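Local coordinates for DUF3809 domain-containing protein (Deinococcus radiodurans, PDB 3NQN), which is of unknown function but binds calcium ions and belongs to a family of the Bet v 1-like clan, at residues A19-F24 with A97-G102; R26-A31 with S68-T73; V35-G40 with A144-E149; R39-D42 with Q47-G50; V54-P57 with E61-L64. All blocks are in the same frame, centred on the assembly; numbering follows the deposited sequence.

Overall arrangement
Following the chain, contact 1 lays helix 18-26 on strand 90-99 and closes a loop of 72 residues. Nested inside it, contact 2 sets R26 and helix 28-31 against strand 60-73, and F24 packs on A30 and A31 between the two. Contact 3 joins the loop after helix 28-31 to the long helix 122-153, closing the longest loop and crossing contacts 1 and 2. Contacts 3 and 4 share R39 and G40. Contact 4 pairs strand 41-43 with 47-56, contact 5 pairs 47-56 with 60-73; these hairpins follow in series inside contact 2, and contact 5 also lies inside contact 3. Contact 5 reaches the calcium at the subunit interface.

Contact 1. Residues A19-F24 with A97-G102; sequences AAALAF and ATAAEG
The methyl group of A99 is the centre of this contact and takes the largest share of its buried surface. It points from strand 90-99 at helix 18-26, where the A21 methyl comes to meet it, CB to CB at 3.6 Å. Beside that pair the strand methyl also reaches the helix backbone, with A99 CB lying 3.6 Å from L22 N. L22 itself approaches from the flank: a chi1 of -94°, well off the staggered position, leaves its CG 4.1 Å from A99 CB. No hydrogen bond joins the segments, and the small residues let the helix come close, the CA atoms of L22 and A99 being 5.4 Å apart. Next door, A21 and F24 both rest on M105 of strand 104-114, so the helix spans two neighbouring strands. A short helix after the first strand, packed on an antiparallel sheet that also carries a long C-terminal helix, is consistent with the helix-grip fold of Bet v 1-like proteins.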
loop_
_atom_site.group_PDB
_atom_site.type_symbol
_atom_site.label_atom_id
_atom_site.label_comp_id
_atom_site.label_asym_id
_atom_site.label_seq_id
_atom_site.Cartn_x
_atom_site.Cartn_y
_atom_site.Cartn_z
ATOM N N ALA A 19 37.594 -11.936 -2.520
ATOM C CA ALA A 19 37.138 -11.629 -1.162
ATOM C C ALA A 19 36.094 -10.524 -1.190
ATOM O O ALA A 19 35.047 -10.617 -0.533
ATOM C CB ALA A 19 38.342 -11.224 -0.250
ATOM N N ALA A 20 36.364 -9.484 -1.968
ATOM C CA ALA A 20 35.449 -8.363 -2.071
ATOM C C ALA A 20 34.122 -8.784 -2.737
ATOM O O ALA A 20 33.049 -8.323 -2.338
ATOM C CB ALA A 20 36.087 -7.238 -2.838
ATOM N N ALA A 21 34.209 -9.627 -3.769
ATOM C CA ALA A 21 33.026 -10.097 -4.479
ATOM C C ALA A 21 32.135 -10.929 -3.536
ATOM O O ALA A 21 30.928 -10.757 -3.514
ATOM C CB ALA A 21 33.432 -10.916 -5.726
ATOM N N LEU A 22 32.757 -11.792 -2.731
ATOM C CA LEU A 22 32.026 -12.577 -1.706
ATOM C C LEU A 22 31.311 -11.661 -0.720
ATOM O O LEU A 22 30.150 -11.878 -0.401
ATOM C CB LEU A 22 32.984 -13.486 -0.932
ATOM C CG LEU A 22 33.185 -14.907 -1.386
ATOM C CD1 LEU A 22 34.326 -15.555 -0.577
ATOM C CD2 LEU A 22 31.892 -15.697 -1.221
ATOM N N ALA A 23 32.018 -10.629 -0.230
ATOM C CA ALA A 23 31.444 -9.688 0.720
ATOM C C ALA A 23 30.280 -8.918 0.111
ATOM O O ALA A 23 29.268 -8.668 0.769
ATOM C CB ALA A 23 32.524 -8.704 1.227
ATOM N N PHE A 24 30.446 -8.523 -1.139
ATOM C CA PHE A 24 29.433 -7.763 -1.881
ATOM C C PHE A 24 28.120 -8.560 -2.047
ATOM O O PHE A 24 27.039 -8.057 -1.753
ATOM C CB PHE A 24 30.019 -7.389 -3.253
ATOM C CG PHE A 24 29.069 -6.675 -4.164
ATOM C CD1 PHE A 24 28.945 -5.306 -4.120
ATOM C CD2 PHE A 24 28.383 -7.366 -5.141
ATOM C CE1 PHE A 24 28.103 -4.645 -4.995
ATOM C CE2 PHE A 24 27.542 -6.703 -6.024
ATOM C CZ PHE A 24 27.405 -5.346 -5.938
ATOM N N ALA A 97 23.741 -16.170 -5.951
ATOM C CA ALA A 97 24.934 -15.457 -6.370
ATOM C C ALA A 97 26.177 -16.215 -5.955
ATOM O O ALA A 97 26.268 -16.732 -4.821
ATOM C CB ALA A 97 24.959 -14.034 -5.761
ATOM N N THR A 98 27.154 -16.267 -6.851
ATOM C CA THR A 98 28.434 -16.889 -6.526
ATOM C C THR A 98 29.561 -15.939 -6.921
ATOM O O THR A 98 29.408 -15.138 -7.829
ATOM C CB THR A 98 28.631 -18.208 -7.256
ATOM O OG1 THR A 98 28.659 -17.962 -8.664
ATOM C CG2 THR A 98 27.513 -19.182 -6.924
ATOM N N ALA A 99 30.656 -16.000 -6.171
ATOM C CA ALA A 99 31.864 -15.220 -6.444
ATOM C C ALA A 99 32.990 -16.218 -6.614
ATOM O O ALA A 99 33.125 -17.167 -5.820
ATOM C CB ALA A 99 32.162 -14.282 -5.305
ATOM N N ALA A 100 33.758 -16.053 -7.673
ATOM C CA ALA A 100 34.801 -16.998 -7.995
ATOM C C ALA A 100 36.165 -16.331 -8.024
ATOM O O ALA A 100 36.317 -15.152 -7.635
ATOM C CB ALA A 100 34.503 -17.657 -9.326
ATOM N N GLU A 101 37.166 -17.101 -8.442
ATOM C CA GLU A 101 38.519 -16.613 -8.542
ATOM C C GLU A 101 38.562 -15.372 -9.404
ATOM O O GLU A 101 37.957 -15.325 -10.472
ATOM C CB GLU A 101 39.435 -17.698 -9.146
ATOM N N GLY A 102 39.242 -14.352 -8.910
ATOM C CA GLY A 102 39.438 -13.121 -9.664
ATOM C C GLY A 102 38.309 -12.136 -9.522
ATOM O O GLY A 102 38.357 -11.045 -10.109
#

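Contact 2. Residues R26-A31 with S68-T73; sequences REPAAA and SEIVRT
R26, just before helix 28-31, reaches R72 and T73, while P28 at the start of that helix packs on I70; helices 18-26 and 28-31 set against an antiparallel sheet are consistent with the Bet v 1-like fold. The polar link is a single bond: R26 NH2 gives a hydrogen to T73 O at 2.6 Å, with 162° at the hydrogen. The acceptor lies near the guanidinium plane and the donor in the carbonyl plane. R26 NE bonds to G76 O, so the one side chain ties both ends of the turn leading into strand 76-81. A second kind of contact is stacking of like charges. The guanidinium of R26 lies on that of R72, centres 3.8 Å apart and planes inclined by 27°, although NH1 of R26 and NH2 of R72, both donors, are only 3.3 Å apart. With a leucine in place of R26, T73 O and G76 O would probably lose their shared donor group and the R72 guanidinium its stacking partner. Apolar packing completes the contact: I70 CD1 touches P28 CG at 3.6 Å.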
loop_
_atom_site.group_PDB
_atom_site.type_symbol
_atom_site.label_atom_id
_atom_site.label_comp_id
_atom_site.label_asym_id
_atom_site.label_seq_id
_atom_site.Cartn_x
_atom_site.Cartn_y
_atom_site.Cartn_z
ATOM N N ARG A 26 27.096 -11.036 -0.320
ATOM C CA ARG A 26 26.559 -11.492 0.970
ATOM C C ARG A 26 25.874 -10.405 1.761
ATOM O O ARG A 26 25.210 -10.707 2.759
ATOM C CB ARG A 26 27.648 -12.133 1.817
ATOM C CG ARG A 26 28.059 -13.504 1.315
ATOM C CD ARG A 26 29.275 -14.007 1.996
ATOM N NE ARG A 26 29.481 -15.426 1.740
ATOM C CZ ARG A 26 30.605 -16.083 2.012
ATOM N NH1 ARG A 26 31.643 -15.453 2.547
ATOM N NH2 ARG A 26 30.691 -17.378 1.752
ATOM N N GLU A 27 26.045 -9.141 1.347
ATOM C CA GLU A 27 25.398 -8.029 2.031
ATOM C C GLU A 27 24.414 -7.340 1.082
ATOM O O GLU A 27 24.824 -6.651 0.140
ATOM C CB GLU A 27 26.435 -7.034 2.568
ATOM C CG GLU A 27 25.830 -6.007 3.518
ATOM C CD GLU A 27 26.867 -5.191 4.266
ATOM O OE1 GLU A 27 28.081 -5.423 4.069
ATOM O OE2 GLU A 27 26.458 -4.312 5.057
ATOM N N PRO A 28 23.098 -7.533 1.320
ATOM C CA PRO A 28 22.104 -6.971 0.421
ATOM C C PRO A 28 22.222 -5.454 0.231
ATOM O O PRO A 28 22.001 -4.967 -0.860
ATOM C CB PRO A 28 20.760 -7.341 1.089
ATOM C CG PRO A 28 21.076 -7.693 2.453
ATOM C CD PRO A 28 22.475 -8.193 2.481
ATOM N N ALA A 29 22.588 -4.734 1.282
ATOM C CA ALA A 29 22.761 -3.266 1.201
ATOM C C ALA A 29 23.857 -2.871 0.201
ATOM O O ALA A 29 23.855 -1.764 -0.311
ATOM C CB ALA A 29 23.066 -2.681 2.604
ATOM N N ALA A 30 24.814 -3.773 -0.031
ATOM C CA ALA A 30 25.880 -3.564 -1.032
ATOM C C ALA A 30 25.390 -3.989 -2.406
ATOM O O ALA A 30 25.336 -3.200 -3.337
ATOM C CB ALA A 30 27.116 -4.377 -0.652
ATOM N N ALA A 31 25.007 -5.252 -2.513
ATOM C CA ALA A 31 24.581 -5.844 -3.794
ATOM C C ALA A 31 23.383 -5.134 -4.411
ATOM O O ALA A 31 23.340 -4.954 -5.615
ATOM C CB ALA A 31 24.267 -7.350 -3.607
ATOM N N SER A 68 12.157 -11.990 1.616
ATOM C CA SER A 68 13.010 -13.141 1.377
ATOM C C SER A 68 14.076 -13.307 2.466
ATOM O O SER A 68 14.595 -12.338 3.001
ATOM C CB SER A 68 13.694 -13.016 0.034
ATOM O OG SER A 68 12.757 -12.945 -1.037
ATOM N N GLU A 69 14.403 -14.554 2.747
ATOM C CA GLU A 69 15.428 -14.911 3.716
ATOM C C GLU A 69 16.791 -14.845 3.043
ATOM O O GLU A 69 16.951 -15.292 1.893
ATOM C CB GLU A 69 15.159 -16.336 4.219
ATOM C CG GLU A 69 16.173 -16.880 5.210
ATOM C CD GLU A 69 15.956 -18.363 5.503
ATOM O OE1 GLU A 69 15.103 -18.989 4.824
ATOM O OE2 GLU A 69 16.651 -18.906 6.394
ATOM N N ILE A 70 17.766 -14.258 3.736
ATOM C CA ILE A 70 19.134 -14.184 3.225
ATOM C C ILE A 70 19.876 -15.419 3.719
ATOM O O ILE A 70 19.896 -15.697 4.915
ATOM C CB ILE A 70 19.875 -12.949 3.758
ATOM C CG1 ILE A 70 19.123 -11.668 3.417
ATOM C CG2 ILE A 70 21.301 -12.895 3.201
ATOM C CD1 ILE A 70 19.614 -10.469 4.241
ATOM N N VAL A 71 20.430 -16.182 2.791
ATOM C CA VAL A 71 21.143 -17.410 3.115
ATOM C C VAL A 71 22.563 -17.325 2.616
ATOM O O VAL A 71 22.801 -17.200 1.435
ATOM C CB VAL A 71 20.486 -18.627 2.465
ATOM C CG1 VAL A 71 21.292 -19.891 2.816
ATOM C CG2 VAL A 71 18.985 -18.751 2.918
ATOM N N ARG A 72 23.501 -17.394 3.541
ATOM C CA ARG A 72 24.909 -17.319 3.248
ATOM C C ARG A 72 25.411 -18.703 2.849
ATOM O O ARG A 72 25.211 -19.675 3.574
ATOM C CB ARG A 72 25.641 -16.845 4.499
ATOM C CG ARG A 72 27.136 -16.749 4.397
ATOM C CD ARG A 72 27.736 -16.382 5.776
ATOM N NE ARG A 72 29.167 -16.093 5.682
ATOM C CZ ARG A 72 30.120 -17.023 5.644
ATOM N NH1 ARG A 72 29.803 -18.319 5.694
ATOM N NH2 ARG A 72 31.397 -16.661 5.556
ATOM N N THR A 73 26.072 -18.773 1.709
ATOM C CA THR A 73 26.579 -20.037 1.177
ATOM C C THR A 73 28.099 -19.993 1.009
ATOM O O THR A 73 28.710 -18.936 1.108
ATOM C CB THR A 73 25.923 -20.320 -0.171
ATOM O OG1 THR A 73 26.177 -19.218 -1.046
ATOM C CG2 THR A 73 24.396 -20.490 0.019
#

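Contact 3. Residues V35-G40 with A144-E149; sequences VRFLRG and AKALPE
R36 is tied to helix 122-153 at both its backbone and its side chain. Its amide N donates to a water 2.7 Å away, and that water in turn donates to A146 O at 3.1 Å, so the loop N-H and the helix carbonyl are served by one bridging molecule. Farther out, R36 NH1 forms a salt bridge with E149 OE1 at 3.0 Å. The oxygen stands at the guanidinium edge, near its plane, but the hydrogen-bond component is weak, with 121° at the hydrogen, and the carboxylate is turned 75° from the guanidinium. A bend in the arginine chain (chi3 72°) brings one guanidinium face over CZ of F37. The F37 ring in turn presents its edge to the helix, CE2 lying 3.6 Å from A146 CB. V35 CG1 meets L147 CD2 at 3.8 Å, and L147 is buried. The helix is kinked here: P148 has no N-H to offer A144 O, which instead receives L147 N at 3.2 Å and the side-chain NE2 of Q8. L147 also packs on F10, F109 and F111, placing this turn over the sheet. Such a C-terminal helix, held between the sheet and the loop after the short helices, is probably the gripped helix of a Bet v 1-like fold.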
loop_
_atom_site.group_PDB
_atom_site.type_symbol
_atom_site.label_atom_id
_atom_site.label_comp_id
_atom_site.label_asym_id
_atom_site.label_seq_id
_atom_site.Cartn_x
_atom_site.Cartn_y
_atom_site.Cartn_z
ATOM N N VAL A 35 19.875 -1.001 -7.279
ATOM C CA VAL A 35 18.813 -1.724 -7.984
ATOM C C VAL A 35 17.510 -0.913 -8.025
ATOM O O VAL A 35 17.092 -0.351 -7.027
ATOM C CB VAL A 35 18.596 -3.096 -7.364
ATOM C CG1 VAL A 35 17.338 -3.758 -7.903
ATOM C CG2 VAL A 35 19.837 -3.979 -7.637
ATOM N N ARG A 36 16.891 -0.852 -9.199
ATOM C CA ARG A 36 15.657 -0.106 -9.379
ATOM C C ARG A 36 14.458 -1.044 -9.415
ATOM O O ARG A 36 14.600 -2.269 -9.596
ATOM C CB ARG A 36 15.690 0.690 -10.698
ATOM C CG ARG A 36 16.709 1.853 -10.752
ATOM C CD ARG A 36 17.131 2.135 -12.201
ATOM N NE ARG A 36 16.087 2.770 -12.963
ATOM C CZ ARG A 36 15.880 2.617 -14.272
ATOM N NH1 ARG A 36 16.611 1.778 -15.003
ATOM N NH2 ARG A 36 14.892 3.288 -14.848
ATOM N N PHE A 37 13.279 -0.442 -9.239
ATOM C CA PHE A 37 11.980 -1.113 -9.327
ATOM C C PHE A 37 11.677 -2.021 -8.158
ATOM O O PHE A 37 10.705 -2.777 -8.191
ATOM C CB PHE A 37 11.818 -1.830 -10.667
ATOM C CG PHE A 37 12.155 -0.967 -11.847
ATOM C CD1 PHE A 37 11.395 0.159 -12.136
ATOM C CD2 PHE A 37 13.254 -1.261 -12.657
ATOM C CE1 PHE A 37 11.707 0.976 -13.234
ATOM C CE2 PHE A 37 13.568 -0.456 -13.747
ATOM C CZ PHE A 37 12.793 0.664 -14.037
ATOM N N LEU A 38 12.483 -1.907 -7.102
ATOM C CA LEU A 38 12.205 -2.558 -5.832
ATOM C C LEU A 38 11.991 -1.453 -4.789
ATOM O O LEU A 38 12.929 -1.032 -4.095
ATOM C CB LEU A 38 13.355 -3.490 -5.409
ATOM C CG LEU A 38 13.612 -4.720 -6.298
ATOM C CD1 LEU A 38 14.737 -5.572 -5.698
ATOM C CD2 LEU A 38 12.331 -5.549 -6.494
ATOM N N ARG A 39 10.753 -0.999 -4.660
ATOM C CA ARG A 39 10.462 0.122 -3.784
ATOM C C ARG A 39 10.455 -0.302 -2.309
ATOM O O ARG A 39 10.075 -1.423 -1.978
ATOM C CB ARG A 39 9.124 0.764 -4.165
ATOM C CG ARG A 39 9.001 2.239 -3.727
ATOM C CD ARG A 39 7.630 2.810 -4.048
ATOM N NE ARG A 39 6.583 2.218 -3.209
ATOM C CZ ARG A 39 5.281 2.493 -3.318
ATOM N NH1 ARG A 39 4.843 3.336 -4.253
ATOM N NH2 ARG A 39 4.409 1.901 -2.504
ATOM N N GLY A 40 10.867 0.613 -1.431
ATOM C CA GLY A 40 10.827 0.372 0.011
ATOM C C GLY A 40 11.755 -0.731 0.467
ATOM O O GLY A 40 11.549 -1.339 1.517
ATOM N N ALA A 144 13.226 -7.598 -13.699
ATOM C CA ALA A 144 14.171 -8.661 -14.059
ATOM C C ALA A 144 15.183 -8.154 -15.104
ATOM O O ALA A 144 16.398 -8.298 -14.940
ATOM C CB ALA A 144 13.415 -9.883 -14.592
ATOM N N LYS A 145 14.665 -7.512 -16.138
ATOM C CA LYS A 145 15.499 -6.995 -17.208
ATOM C C LYS A 145 16.458 -5.902 -16.774
ATOM O O LYS A 145 17.514 -5.753 -17.376
ATOM C CB LYS A 145 14.639 -6.508 -18.355
ATOM C CG LYS A 145 13.984 -7.647 -19.154
ATOM C CD LYS A 145 13.116 -7.072 -20.253
ATOM C CE LYS A 145 12.358 -8.160 -20.994
ATOM N NZ LYS A 145 11.340 -7.577 -21.914
ATOM N N ALA A 146 16.113 -5.152 -15.721
ATOM C CA ALA A 146 16.979 -4.063 -15.254
ATOM C C ALA A 146 18.015 -4.515 -14.211
ATOM O O ALA A 146 18.912 -3.753 -13.867
ATOM C CB ALA A 146 16.115 -2.881 -14.690
ATOM N N LEU A 147 17.908 -5.747 -13.730
ATOM C CA LEU A 147 18.811 -6.224 -12.669
ATOM C C LEU A 147 20.303 -6.125 -12.985
ATOM O O LEU A 147 21.071 -5.706 -12.140
ATOM C CB LEU A 147 18.467 -7.655 -12.216
ATOM C CG LEU A 147 17.469 -7.776 -11.090
ATOM C CD1 LEU A 147 17.205 -9.259 -10.769
ATOM C CD2 LEU A 147 17.956 -7.016 -9.836
ATOM N N PRO A 148 20.724 -6.547 -14.190
ATOM C CA PRO A 148 22.157 -6.425 -14.466
ATOM C C PRO A 148 22.671 -4.977 -14.329
ATOM O O PRO A 148 23.728 -4.752 -13.762
ATOM C CB PRO A 148 22.277 -6.929 -15.902
ATOM C CG PRO A 148 21.142 -7.967 -16.009
ATOM C CD PRO A 148 20.022 -7.373 -15.195
ATOM N N GLU A 149 21.907 -4.030 -14.856
ATOM C CA GLU A 149 22.219 -2.616 -14.750
ATOM C C GLU A 149 22.305 -2.207 -13.272
ATOM O O GLU A 149 23.277 -1.576 -12.839
ATOM C CB GLU A 149 21.118 -1.800 -15.457
ATOM C CG GLU A 149 21.340 -0.277 -15.451
ATOM C CD GLU A 149 20.208 0.490 -16.113
ATOM O OE1 GLU A 149 19.014 0.134 -15.900
ATOM O OE2 GLU A 149 20.511 1.473 -16.830
HETATM O O HOH W 1 17.962 -2.193 -11.331
#

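Contact 4. Residues R39-D42 with Q47-G50; sequences RGLD and QVWG
W49 holds its CG between the backbone N and the carbonyl carbon (chi1 60°), and D42 holds its CG anti to N (chi1 -159°), which sets the two side chains alongside each other on one face of the sheet. The indole lies with a face under D42 O, its NE1 3.8 Å from D42 CB. One water links the polar ends, donating to D42 OD2 at 2.6 Å and accepting from W49 NE1 at 3.0 Å. The backbones form an antiparallel hydrogen-bonded pair: D42 N to W49 O and W49 N to D42 O, both 2.9 Å. Toward the other face, L41 CD1 packs on V48 CG1 at 3.8 Å. Replacing W49 with a serine is likely to leave the water without its indole donor and R67 without its cation-pi partner. G50 has no CB to crowd R39 O. Within this chain the hairpin edges the sheet: strand 41-43 is outermost, 47-56 pairs with 60-73 through V48 and S68, and L41 leans on F66 and L32.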
loop_
_atom_site.group_PDB
_atom_site.type_symbol
_atom_site.label_atom_id
_atom_site.label_comp_id
_atom_site.label_asym_id
_atom_site.label_seq_id
_atom_site.Cartn_x
_atom_site.Cartn_y
_atom_site.Cartn_z
ATOM N N ARG A 39 10.753 -0.999 -4.660
ATOM C CA ARG A 39 10.462 0.122 -3.784
ATOM C C ARG A 39 10.455 -0.302 -2.309
ATOM O O ARG A 39 10.075 -1.423 -1.978
ATOM C CB ARG A 39 9.124 0.764 -4.165
ATOM C CG ARG A 39 9.001 2.239 -3.727
ATOM C CD ARG A 39 7.630 2.810 -4.048
ATOM N NE ARG A 39 6.583 2.218 -3.209
ATOM C CZ ARG A 39 5.281 2.493 -3.318
ATOM N NH1 ARG A 39 4.843 3.336 -4.253
ATOM N NH2 ARG A 39 4.409 1.901 -2.504
ATOM N N GLY A 40 10.867 0.613 -1.431
ATOM C CA GLY A 40 10.827 0.372 0.011
ATOM C C GLY A 40 11.755 -0.731 0.467
ATOM O O GLY A 40 11.549 -1.339 1.517
ATOM N N LEU A 41 12.816 -0.949 -0.294
ATOM C CA LEU A 41 13.763 -2.010 0.006
ATOM C C LEU A 41 14.369 -1.784 1.385
ATOM O O LEU A 41 14.769 -0.664 1.723
ATOM C CB LEU A 41 14.847 -2.030 -1.062
ATOM C CG LEU A 41 15.642 -3.301 -1.315
ATOM C CD1 LEU A 41 14.737 -4.533 -1.497
ATOM C CD2 LEU A 41 16.512 -3.074 -2.557
ATOM N N ASP A 42 14.371 -2.824 2.209
ATOM C CA ASP A 42 15.002 -2.750 3.511
ATOM C C ASP A 42 15.408 -4.151 3.986
ATOM O O ASP A 42 14.971 -5.166 3.409
ATOM C CB ASP A 42 14.064 -2.089 4.523
ATOM C CG ASP A 42 14.804 -1.523 5.730
ATOM O OD1 ASP A 42 16.032 -1.261 5.623
ATOM O OD2 ASP A 42 14.158 -1.330 6.778
ATOM N N GLN A 47 16.586 -10.952 6.791
ATOM C CA GLN A 47 15.685 -10.980 5.682
ATOM C C GLN A 47 15.743 -9.666 4.932
ATOM O O GLN A 47 16.221 -8.657 5.453
ATOM C CB GLN A 47 14.255 -11.245 6.170
ATOM C CG GLN A 47 14.127 -12.529 6.975
ATOM C CD GLN A 47 12.712 -12.801 7.454
ATOM O OE1 GLN A 47 11.822 -11.956 7.336
ATOM N NE2 GLN A 47 12.504 -13.987 8.007
ATOM N N VAL A 48 15.298 -9.711 3.692
ATOM C CA VAL A 48 15.192 -8.533 2.846
ATOM C C VAL A 48 13.733 -8.418 2.410
ATOM O O VAL A 48 13.066 -9.445 2.163
ATOM C CB VAL A 48 16.114 -8.645 1.594
ATOM C CG1 VAL A 48 15.902 -7.457 0.652
ATOM C CG2 VAL A 48 17.591 -8.747 2.015
ATOM N N TRP A 49 13.222 -7.199 2.342
ATOM C CA TRP A 49 11.832 -6.992 1.929
ATOM C C TRP A 49 11.630 -5.686 1.172
ATOM O O TRP A 49 12.484 -4.789 1.194
ATOM C CB TRP A 49 10.879 -7.071 3.126
ATOM C CG TRP A 49 11.143 -6.057 4.211
ATOM C CD1 TRP A 49 10.561 -4.824 4.349
ATOM C CD2 TRP A 49 12.035 -6.206 5.320
ATOM N NE1 TRP A 49 11.051 -4.191 5.474
ATOM C CE2 TRP A 49 11.956 -5.017 6.086
ATOM C CE3 TRP A 49 12.905 -7.222 5.735
ATOM C CZ2 TRP A 49 12.705 -4.826 7.246
ATOM C CZ3 TRP A 49 13.653 -7.026 6.886
ATOM C CH2 TRP A 49 13.547 -5.836 7.629
ATOM N N GLY A 50 10.490 -5.591 0.501
ATOM C CA GLY A 50 10.173 -4.435 -0.298
ATOM C C GLY A 50 8.905 -4.681 -1.066
ATOM O O GLY A 50 8.086 -5.505 -0.667
HETATM O O HOH W 2 11.533 -1.437 6.443
#

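Contact 5. Residues V54-P57 with E61-L64; sequences VTVP and EVDL. With CA (calcium ion), chain C.
V54 N donates to V62 O at 2.8 Å, with 166° at the hydrogen, and V62 N returns a bond of the same length to V54 O. The two residues thus form an antiparallel hydrogen-bonded pair, next to the non-hydrogen-bonded pair of T55 and E61. On the face of the valines the packing is close: V54 CG2 presses against L64 CD1 at 3.5 Å, tighter than ordinary van der Waals contact. V56 CG2 and V62 CG2 meet more loosely. This face is covered by helix 122-153, where A135 and T139 touch V54. On the face of T55 and E61, the side chains run alongside each other, T55 OG1 3.8 Å from E61 CG. D63 points away from residues 54-57 and binds calcium through both carboxylate oxygens, OD1 at 2.5 Å and OD2 at 2.6 Å. Four waters also bind the ion, one of them donating to D63 O at 2.8 Å, and D63 of the second subunit joins through its OD1. Brought this close without the ion, the two D63 carboxylates would probably repel each other; the calcium is likely to offset their charge and so link the hairpins of the two subunits.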
loop_
_atom_site.group_PDB
_atom_site.type_symbol
_atom_site.label_atom_id
_atom_site.label_comp_id
_atom_site.label_asym_id
_atom_site.label_seq_id
_atom_site.Cartn_x
_atom_site.Cartn_y
_atom_site.Cartn_z
ATOM N N VAL A 54 2.701 -2.739 -9.567
ATOM C CA VAL A 54 1.904 -3.133 -10.719
ATOM C C VAL A 54 0.935 -1.995 -11.014
ATOM O O VAL A 54 0.093 -1.649 -10.170
ATOM C CB VAL A 54 1.098 -4.423 -10.439
ATOM C CG1 VAL A 54 0.204 -4.782 -11.658
ATOM C CG2 VAL A 54 2.037 -5.573 -10.087
ATOM N N THR A 55 1.054 -1.415 -12.203
ATOM C CA THR A 55 0.218 -0.294 -12.601
ATOM C C THR A 55 -0.980 -0.751 -13.404
ATOM O O THR A 55 -0.829 -1.387 -14.441
ATOM C CB THR A 55 1.022 0.729 -13.442
ATOM O OG1 THR A 55 2.117 1.218 -12.669
ATOM C CG2 THR A 55 0.145 1.902 -13.852
ATOM N N VAL A 56 -2.175 -0.461 -12.895
ATOM C CA VAL A 56 -3.388 -0.743 -13.627
ATOM C C VAL A 56 -4.217 0.510 -13.689
ATOM O O VAL A 56 -3.999 1.449 -12.902
ATOM C CB VAL A 56 -4.209 -1.911 -13.000
ATOM C CG1 VAL A 56 -3.384 -3.187 -12.983
ATOM C CG2 VAL A 56 -4.695 -1.553 -11.579
ATOM N N PRO A 57 -5.176 0.552 -14.623
ATOM C CA PRO A 57 -6.000 1.743 -14.718
ATOM C C PRO A 57 -6.826 2.009 -13.464
ATOM O O PRO A 57 -7.295 1.077 -12.798
ATOM C CB PRO A 57 -6.927 1.444 -15.919
ATOM C CG PRO A 57 -6.173 0.448 -16.741
ATOM C CD PRO A 57 -5.398 -0.376 -15.763
ATOM N N GLU A 61 -0.714 2.776 -9.316
ATOM C CA GLU A 61 0.350 1.910 -8.830
ATOM C C GLU A 61 -0.115 1.100 -7.634
ATOM O O GLU A 61 -0.432 1.662 -6.580
ATOM C CB GLU A 61 1.580 2.740 -8.450
ATOM C CG GLU A 61 2.154 3.508 -9.619
ATOM C CD GLU A 61 3.352 4.361 -9.251
ATOM O OE1 GLU A 61 3.567 4.640 -8.048
ATOM O OE2 GLU A 61 4.084 4.740 -10.176
ATOM N N VAL A 62 -0.186 -0.222 -7.814
ATOM C CA VAL A 62 -0.549 -1.135 -6.741
ATOM C C VAL A 62 0.703 -1.857 -6.299
ATOM O O VAL A 62 1.394 -2.469 -7.116
ATOM C CB VAL A 62 -1.610 -2.166 -7.199
ATOM C CG1 VAL A 62 -1.960 -3.155 -6.028
ATOM C CG2 VAL A 62 -2.880 -1.430 -7.695
ATOM N N ASP A 63 1.020 -1.754 -5.017
ATOM C CA ASP A 63 2.241 -2.358 -4.473
ATOM C C ASP A 63 2.015 -3.801 -4.039
ATOM O O ASP A 63 1.045 -4.102 -3.341
ATOM C CB ASP A 63 2.759 -1.544 -3.289
ATOM C CG ASP A 63 1.649 -1.142 -2.322
ATOM O OD1 ASP A 63 0.763 -0.328 -2.715
ATOM O OD2 ASP A 63 1.656 -1.626 -1.173
ATOM N N LEU A 64 2.900 -4.681 -4.495
ATOM C CA LEU A 64 2.890 -6.101 -4.130
ATOM C C LEU A 64 4.146 -6.369 -3.297
ATOM O O LEU A 64 5.284 -6.233 -3.802
ATOM C CB LEU A 64 2.909 -6.994 -5.389
ATOM C CG LEU A 64 1.626 -7.178 -6.209
ATOM C CD1 LEU A 64 1.079 -5.851 -6.752
ATOM C CD2 LEU A 64 1.878 -8.194 -7.361
HETATM CA CA CA C . -0.656 -0.579 -0.685
HETATM O O HOH W 3 -0.968 -2.855 -1.799
HETATM O O HOH W 4 -0.007 -1.487 1.474
HETATM O O HOH W 5 0.750 1.141 -0.050
HETATM O O HOH W 6 -2.101 0.828 -2.111
#